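Local coordinates for protein sulfoquinovosidase (Escherichia coli, PDB 5AED) that hydrolyses alpha-sulfoquinovosides such as sulfoquinovosyl diacylglycerides and sulfoquinovosyl glycerol, releasing sulfoquinovose that the cell then degrades as a source of carbon and sulfur, at residues A[8-13]-A[21-26]; A[91-96]-A[105-110]; A[353-358]-A[414-419]; A[521-526]-A[653-658]. All coordinates share one frame; numbering follows the deposited sequence.

Contact 1 of 4, residues A[8-13]-A[21-26]; sequences LLDFQF and TLHFQQ
Asp10 and His23 form a hydrogen-bonded antiparallel pair whose side chains lie next to each other and point the same way. Asp10 N meets His23 O at 3.0 Å, and the return bond from His23 N to Asp10 O is nearly straight, 172° at the hydrogen. The Asp10 side chain can be followed outward. Its CB rests 4.0 Å from His23 CB, and CG stands anti to the backbone N (chi1 172°), which carries the carboxylate along the imidazole with the two planes 22° apart. At the tip the oxygens diverge in role. OD2 comes to 3.9 Å from His23 ND1, too far for a direct bond, whereas OD1 accepts Gln12 NE2 at 3.0 Å on its syn lone pair, with the acceptor oxygen in the plane of the Gln12 amide. A water in the plane of the imidazole, at its edge, lies 2.8 Å from ND1, donates to Asp10 O and also meets Thr21 OG1, so the ring is tied to the opposite backbone through solvent.

Gln12 and Thr21 repeat the paired backbone bonds one step further on. The other face is apolar: Leu9 CD2 touches Leu22 CD1 at 3.8 Å, and the same Leu22 methyl reaches Phe11 CB at 4.0 Å. Leu9, Phe11 and Leu22 continue onto Ile95 and its neighbours in strand 90-97. The axes of the two short strand segments approach to 4.8 Å and run antiparallel; with strand 27-32 following on, this is a two-faced beta hairpin in a three-stranded antiparallel meander, its greasy side laid against the mutarotase-like beta domain.

Contact 2 of 4, residues A[91-96]-A[105-110]; sequences ATLNIS and LELQND
Leu93 and Leu107 sit opposite each other as a non-hydrogen-bonded antiparallel pair, and their branches interlock rather than meet head to head. With CG anti to the backbone N (chi1 171°), Leu93 turns its CD1 methyl across to the second strand, into the dip between two leucines there: Leu105 CG lies 4.0 Å from CD1 on one flank and Leu107 CG 4.1 Å from it on the other, with the Glu106 backbone beneath. Leu107 answers with CD2, a bump that settles over Thr92 O at 3.6 Å and against Leu93 CB. Farther along, Leu105 CD1 makes a looser touch with Ile95 CG2. At the far end the CA atoms of Ala91 and Asn109 come to 4.0 Å, consistent with the small alanine side chain; Ala91 CB is 3.6 Å from Asn109 OD1. Asn109 ND2 is held by His114 O, while OD1 has no polar partner in the model.

Between these side chains the backbone runs as a regular ladder. Asn94 N bonds to Glu106 O at 2.8 Å and Thr92 N to Gln108 O at 2.9 Å, each with its reciprocal bond. On the face of Thr92, Asn94, Glu106 and Gln108 a water links Thr92 OG1 to Glu106 O, donating to the latter at 2.8 Å. Gln108 bonds Asn109 O of its own strand and meets Asp220. The faces thus differ: Leu107 packs on Leu39 and Ile117, Leu105 on Leu224 and Phe226, and Leu93 on Phe83, as expected of a beta-sandwich core, with Asn109 its polar exception; the reverse face is polar, with water at Thr92 and Glu106.

Contact 3 of 4, residues A[353-358]-A[414-419]; sequences YLAKDA and TYLHNG
Lys356 and Tyr415 are joined through their backbones by two hydrogen bonds. Lys356 N reaches Tyr415 O at 3.0 Å, in the carbonyl plane and almost straight (168° at the hydrogen), and Tyr415 N returns to Lys356 O at 2.8 Å with a more bent approach of 144°. Lys356 O also receives a CA-H...O contact from Thr414.

Aromatic contact comes from Tyr415. Its CG lies beside the backbone N (chi1 -65°), which directs the ring along the 357-358 peptide: CD1 is 3.6 Å from Asp357 C and CE1 is 3.6 Å from Ala358 N. Lys356 O sits at the ring's edge in its plane, and Ala358 CB adds a methyl contact to CE1 at 4.0 Å.

Apolar contact is made beside the bridge by Ala355, whose CB touches Leu416 CD1 at 3.9 Å. The charged end of Lys356 is turned elsewhere, to a salt bridge with Asp362.

The pairing is a single antiparallel bridge, with Leu416 opening a type I turn that ends at Gly419, just before helix 422-443. It clips together two excursions of the family 31 TIM barrel, one following helix 343-350 and the other following barrel strand 401-404.

Contact 4 of 4, residues A[521-526]-A[653-658]; sequences LLRWCD and APIGKP
Ile655 packs its CG1 over one face of the Arg523 guanidinium, 3.5 Å above the plane and over its centre. The guanidinium is turned edge-on to Ala653, so NH2 and NH1 both donate to Ala653 O, at 2.9 and 3.0 Å, with the oxygen in the guanidinium plane. A bend at chi2 (-75°) brings the arginine end round from the helix to this carbonyl. The other branch of Ile655 faces Leu522. Their side chains meet at about a right angle, Ile655 CG2 resting 3.7 Å from Leu522 CB.

One helical turn on, Asp526 points at the loop. Gly656 N donates to its OD2 at 2.8 Å on the syn side, 17° out of the carboxylate plane, while OD1 has a weak bond to His557. Pro658 CG lies against Asp526 CB at 4.0 Å. The receiving loop is a type II turn from Pro654 to Lys657, with Gly656 at its positive-phi position.

A basic and an acidic side chain of one barrel-domain helix thus each grip the backbone of the C-terminal domain loop, one taking Ala653 O and the other Gly656 N. Asp526 O, against which Pro658 CG packs, is buried with no polar partner in the model.

How the contacts relate
Contacts 1 and 2 form one continuous patch: their centres are 16 Å apart and Phe11 CE1 touches Ile95 CD1 at 3.7 Å, so the N-terminal hairpin lies on the 91-96 strand of the second hairpin, at Ile95 and Ser96. The others stand apart. Contact 3, in the barrel domain, is about 31 Å from contact 2 between centres, with nearest atoms about 16 Å apart. Contact 4, where barrel and C-terminal domains meet, lies across the chain's centre from contact 2, about 53 Å between centres. None reaches the annotated substrate-binding or catalytic residues, although the 414-419 loop follows the nucleophile Asp405 along the same excursion from barrel strand 401-404.

Contact 1 of 4, residues A[8-13]-A[21-26]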
loop_
_atom_site.group_PDB
_atom_site.type_symbol
_atom_site.label_atom_id
_atom_site.label_comp_id
_atom_site.label_asym_id
_atom_site.label_seq_id
_atom_site.Cartn_x
_atom_site.Cartn_y
_atom_site.Cartn_z
ATOM N N LEU A 8 -0.574 -26.887 20.718
ATOM C CA LEU A 8 0.731 -27.584 20.613
ATOM C C LEU A 8 1.758 -26.732 19.848
ATOM O O LEU A 8 1.452 -25.895 19.004
ATOM C CB LEU A 8 0.584 -28.990 19.979
ATOM C CG LEU A 8 0.348 -30.184 20.930
ATOM C CD1 LEU A 8 -0.242 -31.399 20.210
ATOM C CD2 LEU A 8 1.644 -30.564 21.642
ATOM N N LEU A 9 2.992 -26.952 20.228
ATOM C CA LEU A 9 4.115 -26.563 19.471
ATOM C C LEU A 9 4.820 -27.895 19.370
ATOM O O LEU A 9 5.484 -28.309 20.296
ATOM C CB LEU A 9 4.879 -25.519 20.280
ATOM C CG LEU A 9 5.906 -24.661 19.555
ATOM C CD1 LEU A 9 6.483 -23.611 20.484
ATOM C CD2 LEU A 9 7.003 -25.532 18.995
ATOM N N ASP A 10 4.641 -28.594 18.261
ATOM C CA ASP A 10 5.034 -30.002 18.167
ATOM C C ASP A 10 6.341 -30.309 17.343
ATOM O O ASP A 10 6.339 -30.512 16.114
ATOM C CB ASP A 10 3.820 -30.771 17.677
ATOM C CG ASP A 10 4.123 -32.201 17.339
ATOM O OD1 ASP A 10 5.178 -32.745 17.787
ATOM O OD2 ASP A 10 3.296 -32.765 16.588
ATOM N N PHE A 11 7.447 -30.412 18.065
ATOM C CA PHE A 11 8.773 -30.549 17.477
ATOM C C PHE A 11 9.346 -31.915 17.723
ATOM O O PHE A 11 9.570 -32.270 18.873
ATOM C CB PHE A 11 9.677 -29.537 18.146
ATOM C CG PHE A 11 11.084 -29.606 17.701
ATOM C CD1 PHE A 11 11.413 -29.355 16.363
ATOM C CD2 PHE A 11 12.093 -29.895 18.601
ATOM C CE1 PHE A 11 12.731 -29.402 15.941
ATOM C CE2 PHE A 11 13.416 -29.940 18.186
ATOM C CZ PHE A 11 13.736 -29.702 16.848
ATOM N N GLN A 12 9.637 -32.660 16.660
ATOM C CA GLN A 12 10.193 -34.000 16.769
ATOM C C GLN A 12 11.499 -34.154 15.989
ATOM O O GLN A 12 11.469 -34.187 14.760
ATOM C CB GLN A 12 9.185 -34.971 16.235
ATOM C CG GLN A 12 7.785 -34.682 16.715
ATOM C CD GLN A 12 6.794 -35.602 16.080
ATOM O OE1 GLN A 12 7.160 -36.623 15.499
ATOM N NE2 GLN A 12 5.529 -35.240 16.155
ATOM N N PHE A 13 12.629 -34.241 16.701
ATOM C CA PHE A 13 13.952 -34.539 16.102
ATOM C C PHE A 13 14.251 -36.029 16.125
ATOM O O PHE A 13 13.728 -36.751 16.977
ATOM C CB PHE A 13 15.088 -33.802 16.842
ATOM C CG PHE A 13 16.236 -33.400 15.947
ATOM C CD1 PHE A 13 16.214 -32.184 15.277
ATOM C CD2 PHE A 13 17.318 -34.239 15.756
ATOM C CE1 PHE A 13 17.266 -31.803 14.468
ATOM C CE2 PHE A 13 18.362 -33.864 14.933
ATOM C CZ PHE A 13 18.339 -32.645 14.296
ATOM N N THR A 21 10.792 -32.574 12.074
ATOM C CA THR A 21 9.566 -31.889 11.691
ATOM C C THR A 21 9.138 -30.927 12.789
ATOM O O THR A 21 9.439 -31.124 13.990
ATOM C CB THR A 21 8.376 -32.840 11.396
ATOM O OG1 THR A 21 7.943 -33.494 12.591
ATOM C CG2 THR A 21 8.748 -33.854 10.335
ATOM N N LEU A 22 8.436 -29.879 12.370
ATOM C CA LEU A 22 7.805 -28.932 13.295
ATOM C C LEU A 22 6.356 -28.712 12.866
ATOM O O LEU A 22 6.090 -28.274 11.746
ATOM C CB LEU A 22 8.575 -27.600 13.296
ATOM C CG LEU A 22 8.016 -26.475 14.153
ATOM C CD1 LEU A 22 8.004 -26.908 15.615
ATOM C CD2 LEU A 22 8.841 -25.227 13.971
ATOM N N HIS A 23 5.417 -28.990 13.759
ATOM C CA HIS A 23 4.021 -28.656 13.542
ATOM C C HIS A 23 3.773 -27.541 14.492
ATOM O O HIS A 23 4.413 -27.484 15.537
ATOM C CB HIS A 23 3.081 -29.832 13.839
ATOM C CG HIS A 23 3.137 -30.925 12.812
ATOM N ND1 HIS A 23 4.106 -31.907 12.824
ATOM C CD2 HIS A 23 2.366 -31.166 11.727
ATOM C CE1 HIS A 23 3.923 -32.711 11.790
ATOM N NE2 HIS A 23 2.866 -32.293 11.118
ATOM N N PHE A 24 2.862 -26.653 14.132
ATOM C CA PHE A 24 2.443 -25.572 15.019
ATOM C C PHE A 24 0.948 -25.523 14.847
ATOM O O PHE A 24 0.426 -25.260 13.744
ATOM C CB PHE A 24 3.147 -24.251 14.654
ATOM C CG PHE A 24 2.617 -23.032 15.375
ATOM C CD1 PHE A 24 2.682 -22.934 16.761
ATOM C CD2 PHE A 24 2.093 -21.953 14.667
ATOM C CE1 PHE A 24 2.233 -21.797 17.425
ATOM C CE2 PHE A 24 1.646 -20.814 15.323
ATOM C CZ PHE A 24 1.706 -20.733 16.706
ATOM N N GLN A 25 0.251 -25.855 15.935
ATOM C CA GLN A 25 -1.211 -25.999 15.960
ATOM C C GLN A 25 -1.755 -26.861 14.854
ATOM O O GLN A 25 -2.798 -26.560 14.258
ATOM C CB GLN A 25 -1.876 -24.624 15.950
ATOM C CG GLN A 25 -1.263 -23.685 16.960
ATOM C CD GLN A 25 -2.320 -23.118 17.850
ATOM O OE1 GLN A 25 -2.638 -23.693 18.901
ATOM N NE2 GLN A 25 -2.934 -22.029 17.404
ATOM N N GLN A 26 -1.044 -27.951 14.598
ATOM C CA GLN A 26 -1.352 -28.943 13.563
ATOM C C GLN A 26 -0.856 -28.572 12.186
ATOM O O GLN A 26 -0.887 -29.449 11.319
ATOM C CB GLN A 26 -2.832 -29.380 13.495
ATOM C CG GLN A 26 -3.408 -29.874 14.825
ATOM C CD GLN A 26 -2.668 -31.098 15.328
ATOM O OE1 GLN A 26 -2.428 -32.051 14.571
ATOM N NE2 GLN A 26 -2.268 -31.073 16.599
HETATM O O HOH W 1 6.435 -32.485 14.349
#

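Contact 2 of 4, residues A[91-96]-A[105-110]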
loop_
_atom_site.group_PDB
_atom_site.type_symbol
_atom_site.label_atom_id
_atom_site.label_comp_id
_atom_site.label_asym_id
_atom_site.label_seq_id
_atom_site.Cartn_x
_atom_site.Cartn_y
_atom_site.Cartn_z
ATOM N N ALA A 91 25.093 -22.452 11.105
ATOM C CA ALA A 91 24.080 -21.517 11.616
ATOM C C ALA A 91 23.263 -22.173 12.691
ATOM O O ALA A 91 23.161 -23.412 12.731
ATOM C CB ALA A 91 23.136 -21.094 10.496
ATOM N N THR A 92 22.605 -21.344 13.514
ATOM C CA THR A 92 21.653 -21.867 14.502
ATOM C C THR A 92 20.210 -21.431 14.286
ATOM O O THR A 92 19.955 -20.367 13.763
ATOM C CB THR A 92 22.065 -21.485 15.930
ATOM O OG1 THR A 92 21.888 -20.095 16.087
ATOM C CG2 THR A 92 23.543 -21.846 16.189
ATOM N N LEU A 93 19.279 -22.289 14.663
ATOM C CA LEU A 93 17.874 -21.972 14.660
ATOM C C LEU A 93 17.327 -22.168 16.074
ATOM O O LEU A 93 17.338 -23.288 16.592
ATOM C CB LEU A 93 17.122 -22.865 13.654
ATOM C CG LEU A 93 15.578 -22.828 13.659
ATOM C CD1 LEU A 93 15.094 -21.404 13.384
ATOM C CD2 LEU A 93 14.965 -23.800 12.645
ATOM N N ASN A 94 16.836 -21.091 16.695
ATOM C CA ASN A 94 16.086 -21.237 17.913
ATOM C C ASN A 94 14.572 -21.246 17.651
ATOM O O ASN A 94 14.028 -20.371 16.942
ATOM C CB ASN A 94 16.514 -20.201 18.927
ATOM C CG ASN A 94 16.401 -20.731 20.340
ATOM O OD1 ASN A 94 17.360 -21.235 20.912
ATOM N ND2 ASN A 94 15.195 -20.709 20.871
ATOM N N ILE A 95 13.914 -22.299 18.143
ATOM C CA ILE A 95 12.480 -22.489 18.019
ATOM C C ILE A 95 11.895 -22.246 19.391
ATOM O O ILE A 95 12.342 -22.831 20.379
ATOM C CB ILE A 95 12.140 -23.912 17.588
ATOM C CG1 ILE A 95 12.818 -24.289 16.264
ATOM C CG2 ILE A 95 10.643 -24.077 17.413
ATOM C CD1 ILE A 95 12.511 -25.719 15.807
ATOM N N SER A 96 10.914 -21.366 19.473
ATOM C CA SER A 96 10.291 -21.041 20.768
ATOM C C SER A 96 8.939 -20.416 20.562
ATOM O O SER A 96 8.455 -20.363 19.422
ATOM C CB SER A 96 11.178 -20.133 21.606
ATOM O OG SER A 96 10.959 -18.794 21.292
ATOM N N LEU A 105 10.830 -18.065 15.321
ATOM C CA LEU A 105 11.994 -18.730 14.688
ATOM C C LEU A 105 13.080 -17.699 14.617
ATOM O O LEU A 105 12.861 -16.636 14.017
ATOM C CB LEU A 105 11.656 -19.186 13.252
ATOM C CG LEU A 105 11.197 -20.602 13.009
ATOM C CD1 LEU A 105 10.345 -21.144 14.134
ATOM C CD2 LEU A 105 10.538 -20.766 11.639
ATOM N N GLU A 106 14.231 -17.971 15.238
ATOM C CA GLU A 106 15.377 -17.087 15.196
ATOM C C GLU A 106 16.548 -17.810 14.598
ATOM O O GLU A 106 17.070 -18.770 15.188
ATOM C CB GLU A 106 15.756 -16.624 16.586
ATOM C CG GLU A 106 14.792 -15.592 17.121
ATOM C CD GLU A 106 14.920 -15.385 18.621
ATOM O OE1 GLU A 106 14.678 -16.367 19.371
ATOM O OE2 GLU A 106 15.230 -14.243 19.036
ATOM N N LEU A 107 16.953 -17.336 13.428
ATOM C CA LEU A 107 18.077 -17.880 12.665
ATOM C C LEU A 107 19.264 -16.953 12.842
ATOM O O LEU A 107 19.126 -15.701 12.738
ATOM C CB LEU A 107 17.733 -17.954 11.177
ATOM C CG LEU A 107 17.191 -19.244 10.602
ATOM C CD1 LEU A 107 16.762 -19.004 9.161
ATOM C CD2 LEU A 107 18.247 -20.355 10.650
ATOM N N GLN A 108 20.435 -17.527 13.107
ATOM C CA GLN A 108 21.652 -16.734 13.159
ATOM C C GLN A 108 22.807 -17.506 12.505
ATOM O O GLN A 108 23.187 -18.577 12.952
ATOM C CB GLN A 108 21.943 -16.304 14.629
ATOM C CG GLN A 108 23.286 -15.623 14.860
ATOM C CD GLN A 108 23.405 -14.258 14.191
ATOM O OE1 GLN A 108 22.825 -13.265 14.660
ATOM N NE2 GLN A 108 24.174 -14.190 13.085
ATOM N N ASN A 109 23.364 -16.950 11.438
ATOM C CA ASN A 109 24.477 -17.613 10.760
ATOM C C ASN A 109 25.770 -17.434 11.573
ATOM O O ASN A 109 25.910 -16.479 12.298
ATOM C CB ASN A 109 24.724 -17.056 9.333
ATOM C CG ASN A 109 23.577 -17.344 8.343
ATOM O OD1 ASN A 109 22.633 -18.090 8.620
ATOM N ND2 ASN A 109 23.721 -16.790 7.147
ATOM N N ASP A 110 26.722 -18.354 11.386
ATOM C CA ASP A 110 28.078 -18.246 11.944
ATOM C C ASP A 110 28.655 -16.854 11.932
ATOM O O ASP A 110 29.026 -16.369 12.965
ATOM C CB ASP A 110 29.070 -19.265 11.314
ATOM C CG ASP A 110 29.047 -19.315 9.758
ATOM O OD1 ASP A 110 28.460 -18.436 9.094
ATOM O OD2 ASP A 110 29.628 -20.270 9.187
HETATM O O HOH W 2 19.467 -18.851 16.654
HETATM O O HOH W 3 13.016 -18.555 19.050
#

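Contact 3 of 4, residues A[353-358]-A[414-419]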
loop_
_atom_site.group_PDB
_atom_site.type_symbol
_atom_site.label_atom_id
_atom_site.label_comp_id
_atom_site.label_asym_id
_atom_site.label_seq_id
_atom_site.Cartn_x
_atom_site.Cartn_y
_atom_site.Cartn_z
ATOM N N TYR A 353 21.179 17.830 9.420
ATOM C CA TYR A 353 19.929 17.083 9.354
ATOM C C TYR A 353 19.817 16.214 8.116
ATOM O O TYR A 353 18.848 15.451 8.000
ATOM C CB TYR A 353 18.718 18.024 9.471
ATOM C CG TYR A 353 18.545 18.655 10.828
ATOM C CD1 TYR A 353 19.288 18.248 11.948
ATOM C CD2 TYR A 353 17.603 19.662 11.005
ATOM C CE1 TYR A 353 19.090 18.842 13.191
ATOM C CE2 TYR A 353 17.402 20.254 12.243
ATOM C CZ TYR A 353 18.146 19.848 13.325
ATOM O OH TYR A 353 17.920 20.461 14.522
ATOM N N LEU A 354 20.788 16.286 7.219
ATOM C CA LEU A 354 20.703 15.542 5.985
ATOM C C LEU A 354 21.489 14.248 6.060
ATOM O O LEU A 354 22.502 14.143 6.782
ATOM C CB LEU A 354 21.169 16.402 4.812
ATOM C CG LEU A 354 20.317 17.667 4.606
ATOM C CD1 LEU A 354 20.911 18.555 3.502
ATOM C CD2 LEU A 354 18.835 17.321 4.325
ATOM N N ALA A 355 21.020 13.243 5.320
ATOM C CA ALA A 355 21.863 12.064 5.074
ATOM C C ALA A 355 23.168 12.448 4.339
ATOM O O ALA A 355 23.196 13.407 3.566
ATOM C CB ALA A 355 21.108 11.031 4.263
ATOM N N LYS A 356 24.221 11.654 4.535
ATOM C CA LYS A 356 25.511 11.900 3.889
ATOM C C LYS A 356 25.839 10.939 2.744
ATOM O O LYS A 356 25.219 9.862 2.577
ATOM C CB LYS A 356 26.642 11.821 4.917
ATOM C CG LYS A 356 26.427 12.604 6.203
ATOM C CD LYS A 356 26.492 14.104 5.983
ATOM C CE LYS A 356 26.201 14.855 7.289
ATOM N NZ LYS A 356 25.219 15.996 7.160
ATOM N N ASP A 357 26.798 11.350 1.929
ATOM C CA ASP A 357 27.383 10.470 0.935
ATOM C C ASP A 357 28.697 9.944 1.494
ATOM O O ASP A 357 28.999 10.225 2.646
ATOM C CB ASP A 357 27.503 11.137 -0.433
ATOM C CG ASP A 357 28.383 12.400 -0.431
ATOM O OD1 ASP A 357 29.314 12.533 0.399
ATOM O OD2 ASP A 357 28.109 13.257 -1.303
ATOM N N ALA A 358 29.393 9.120 0.702
ATOM C CA ALA A 358 30.703 8.503 1.038
ATOM C C ALA A 358 31.836 9.527 1.333
ATOM O O ALA A 358 32.541 9.428 2.378
ATOM C CB ALA A 358 31.106 7.555 -0.097
ATOM N N THR A 414 23.426 6.149 0.536
ATOM C CA THR A 414 23.418 7.133 1.616
ATOM C C THR A 414 24.108 6.564 2.870
ATOM O O THR A 414 24.262 5.354 2.993
ATOM C CB THR A 414 21.978 7.548 2.022
ATOM O OG1 THR A 414 21.151 6.384 2.188
ATOM C CG2 THR A 414 21.381 8.438 0.983
ATOM N N TYR A 415 24.508 7.450 3.783
ATOM C CA TYR A 415 25.076 7.112 5.108
ATOM C C TYR A 415 24.242 7.850 6.152
ATOM O O TYR A 415 24.060 9.045 6.035
ATOM C CB TYR A 415 26.586 7.457 5.185
ATOM C CG TYR A 415 27.386 6.599 4.226
ATOM C CD1 TYR A 415 27.400 6.887 2.861
ATOM C CD2 TYR A 415 28.030 5.445 4.650
ATOM C CE1 TYR A 415 28.062 6.069 1.948
ATOM C CE2 TYR A 415 28.707 4.620 3.740
ATOM C CZ TYR A 415 28.717 4.936 2.394
ATOM O OH TYR A 415 29.361 4.146 1.475
ATOM N N LEU A 416 23.694 7.104 7.108
ATOM C CA LEU A 416 22.670 7.588 8.024
ATOM C C LEU A 416 23.205 7.697 9.449
ATOM O O LEU A 416 24.077 6.945 9.861
ATOM C CB LEU A 416 21.453 6.643 8.056
ATOM C CG LEU A 416 20.578 6.421 6.810
ATOM C CD1 LEU A 416 20.265 7.741 6.126
ATOM C CD2 LEU A 416 21.225 5.461 5.815
ATOM N N HIS A 417 22.576 8.580 10.217
ATOM C CA HIS A 417 22.994 8.954 11.568
ATOM C C HIS A 417 23.010 7.791 12.541
ATOM O O HIS A 417 23.776 7.796 13.482
ATOM C CB HIS A 417 22.055 10.032 12.075
ATOM C CG HIS A 417 22.462 10.635 13.378
ATOM N ND1 HIS A 417 22.096 10.094 14.594
ATOM C CD2 HIS A 417 23.203 11.735 13.655
ATOM C CE1 HIS A 417 22.588 10.839 15.568
ATOM N NE2 HIS A 417 23.267 11.838 15.024
ATOM N N ASN A 418 22.150 6.802 12.338
ATOM C CA ASN A 418 22.075 5.652 13.243
ATOM C C ASN A 418 23.098 4.588 12.895
ATOM O O ASN A 418 23.202 3.588 13.562
ATOM C CB ASN A 418 20.667 5.070 13.247
ATOM C CG ASN A 418 20.317 4.294 11.946
ATOM O OD1 ASN A 418 21.022 4.340 10.916
ATOM N ND2 ASN A 418 19.204 3.571 12.009
ATOM N N GLY A 419 23.814 4.772 11.810
ATOM C CA GLY A 419 24.875 3.844 11.451
ATOM C C GLY A 419 24.475 2.538 10.795
ATOM O O GLY A 419 25.339 1.673 10.592
#

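Contact 4 of 4, residues A[521-526]-A[653-658]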
loop_
_atom_site.group_PDB
_atom_site.type_symbol
_atom_site.label_atom_id
_atom_site.label_comp_id
_atom_site.label_asym_id
_atom_site.label_seq_id
_atom_site.Cartn_x
_atom_site.Cartn_y
_atom_site.Cartn_z
ATOM N N LEU A 521 -12.662 8.626 -16.705
ATOM C CA LEU A 521 -12.938 9.414 -15.486
ATOM C C LEU A 521 -14.230 8.966 -14.837
ATOM O O LEU A 521 -14.296 8.678 -13.622
ATOM C CB LEU A 521 -12.996 10.899 -15.801
ATOM C CG LEU A 521 -13.111 11.823 -14.583
ATOM C CD1 LEU A 521 -11.918 11.721 -13.640
ATOM C CD2 LEU A 521 -13.241 13.246 -15.085
ATOM N N LEU A 522 -15.237 8.799 -15.670
ATOM C CA LEU A 522 -16.573 8.484 -15.158
ATOM C C LEU A 522 -16.608 7.080 -14.580
ATOM O O LEU A 522 -17.177 6.862 -13.511
ATOM C CB LEU A 522 -17.637 8.657 -16.271
ATOM C CG LEU A 522 -18.275 10.053 -16.487
ATOM C CD1 LEU A 522 -17.342 11.215 -16.201
ATOM C CD2 LEU A 522 -18.965 10.215 -17.850
ATOM N N ARG A 523 -16.001 6.107 -15.272
ATOM C CA ARG A 523 -15.930 4.731 -14.705
ATOM C C ARG A 523 -15.157 4.693 -13.408
ATOM O O ARG A 523 -15.478 3.934 -12.454
ATOM C CB ARG A 523 -15.296 3.756 -15.705
ATOM C CG ARG A 523 -16.126 3.416 -16.933
ATOM C CD ARG A 523 -17.236 2.475 -16.538
ATOM N NE ARG A 523 -17.911 1.912 -17.667
ATOM C CZ ARG A 523 -19.101 1.306 -17.615
ATOM N NH1 ARG A 523 -19.834 1.274 -16.509
ATOM N NH2 ARG A 523 -19.623 0.824 -18.726
ATOM N N TRP A 524 -14.103 5.494 -13.319
ATOM C CA TRP A 524 -13.317 5.455 -12.111
ATOM C C TRP A 524 -14.113 6.157 -10.978
ATOM O O TRP A 524 -14.008 5.800 -9.797
ATOM C CB TRP A 524 -11.989 6.158 -12.331
ATOM C CG TRP A 524 -10.857 5.651 -11.543
ATOM C CD1 TRP A 524 -10.796 5.478 -10.222
ATOM C CD2 TRP A 524 -9.597 5.262 -12.063
ATOM N NE1 TRP A 524 -9.541 5.050 -9.844
ATOM C CE2 TRP A 524 -8.799 4.876 -10.975
ATOM C CE3 TRP A 524 -9.072 5.175 -13.358
ATOM C CZ2 TRP A 524 -7.466 4.412 -11.138
ATOM C CZ3 TRP A 524 -7.762 4.746 -13.532
ATOM C CH2 TRP A 524 -6.979 4.355 -12.433
ATOM N N CYS A 525 -14.857 7.190 -11.340
ATOM C CA CYS A 525 -15.758 7.835 -10.369
ATOM C C CYS A 525 -16.722 6.808 -9.774
ATOM O O CYS A 525 -16.969 6.791 -8.529
ATOM C CB CYS A 525 -16.501 9.026 -10.987
ATOM S SG CYS A 525 -17.378 10.025 -9.685
ATOM N N ASP A 526 -17.233 5.928 -10.635
ATOM C CA ASP A 526 -18.205 4.912 -10.226
ATOM C C ASP A 526 -17.606 3.940 -9.219
ATOM O O ASP A 526 -18.304 3.382 -8.369
ATOM C CB ASP A 526 -18.753 4.105 -11.428
ATOM C CG ASP A 526 -19.800 4.842 -12.263
ATOM O OD1 ASP A 526 -20.299 5.885 -11.825
ATOM O OD2 ASP A 526 -20.152 4.339 -13.366
ATOM N N ALA A 653 -24.540 -2.514 -17.402
ATOM C CA ALA A 653 -23.618 -1.733 -16.605
ATOM C C ALA A 653 -23.235 -0.484 -17.369
ATOM O O ALA A 653 -22.062 -0.313 -17.770
ATOM C CB ALA A 653 -22.387 -2.564 -16.249
ATOM N N PRO A 654 -24.233 0.386 -17.617
ATOM C CA PRO A 654 -23.874 1.663 -18.188
ATOM C C PRO A 654 -23.215 2.460 -17.089
ATOM O O PRO A 654 -23.273 2.099 -15.904
ATOM C CB PRO A 654 -25.237 2.272 -18.543
ATOM C CG PRO A 654 -26.136 1.766 -17.471
ATOM C CD PRO A 654 -25.682 0.322 -17.318
ATOM N N ILE A 655 -22.603 3.542 -17.505
ATOM C CA ILE A 655 -21.920 4.447 -16.630
ATOM C C ILE A 655 -22.956 5.039 -15.685
ATOM O O ILE A 655 -24.075 5.359 -16.122
ATOM C CB ILE A 655 -21.189 5.506 -17.480
ATOM C CG1 ILE A 655 -19.976 4.813 -18.166
ATOM C CG2 ILE A 655 -20.716 6.647 -16.629
ATOM C CD1 ILE A 655 -19.121 5.659 -19.079
ATOM N N GLY A 656 -22.595 5.123 -14.405
ATOM C CA GLY A 656 -23.509 5.559 -13.356
ATOM C C GLY A 656 -24.241 4.448 -12.637
ATOM O O GLY A 656 -24.817 4.673 -11.539
ATOM N N LYS A 657 -24.213 3.245 -13.232
ATOM C CA LYS A 657 -24.855 2.038 -12.665
ATOM C C LYS A 657 -23.862 0.867 -12.640
ATOM O O LYS A 657 -24.032 -0.165 -13.374
ATOM C CB LYS A 657 -26.090 1.670 -13.488
ATOM C CG LYS A 657 -27.216 2.666 -13.339
ATOM C CD LYS A 657 -28.285 2.432 -14.387
ATOM C CE LYS A 657 -29.634 2.710 -13.788
ATOM N NZ LYS A 657 -30.544 3.134 -14.865
ATOM N N PRO A 658 -22.816 1.033 -11.818
ATOM C CA PRO A 658 -21.778 0.047 -11.664
ATOM C C PRO A 658 -22.304 -1.294 -11.128
ATOM O O PRO A 658 -23.298 -1.294 -10.385
ATOM C CB PRO A 658 -20.857 0.679 -10.599
ATOM C CG PRO A 658 -21.663 1.722 -9.930
ATOM C CD PRO A 658 -22.521 2.245 -11.041
#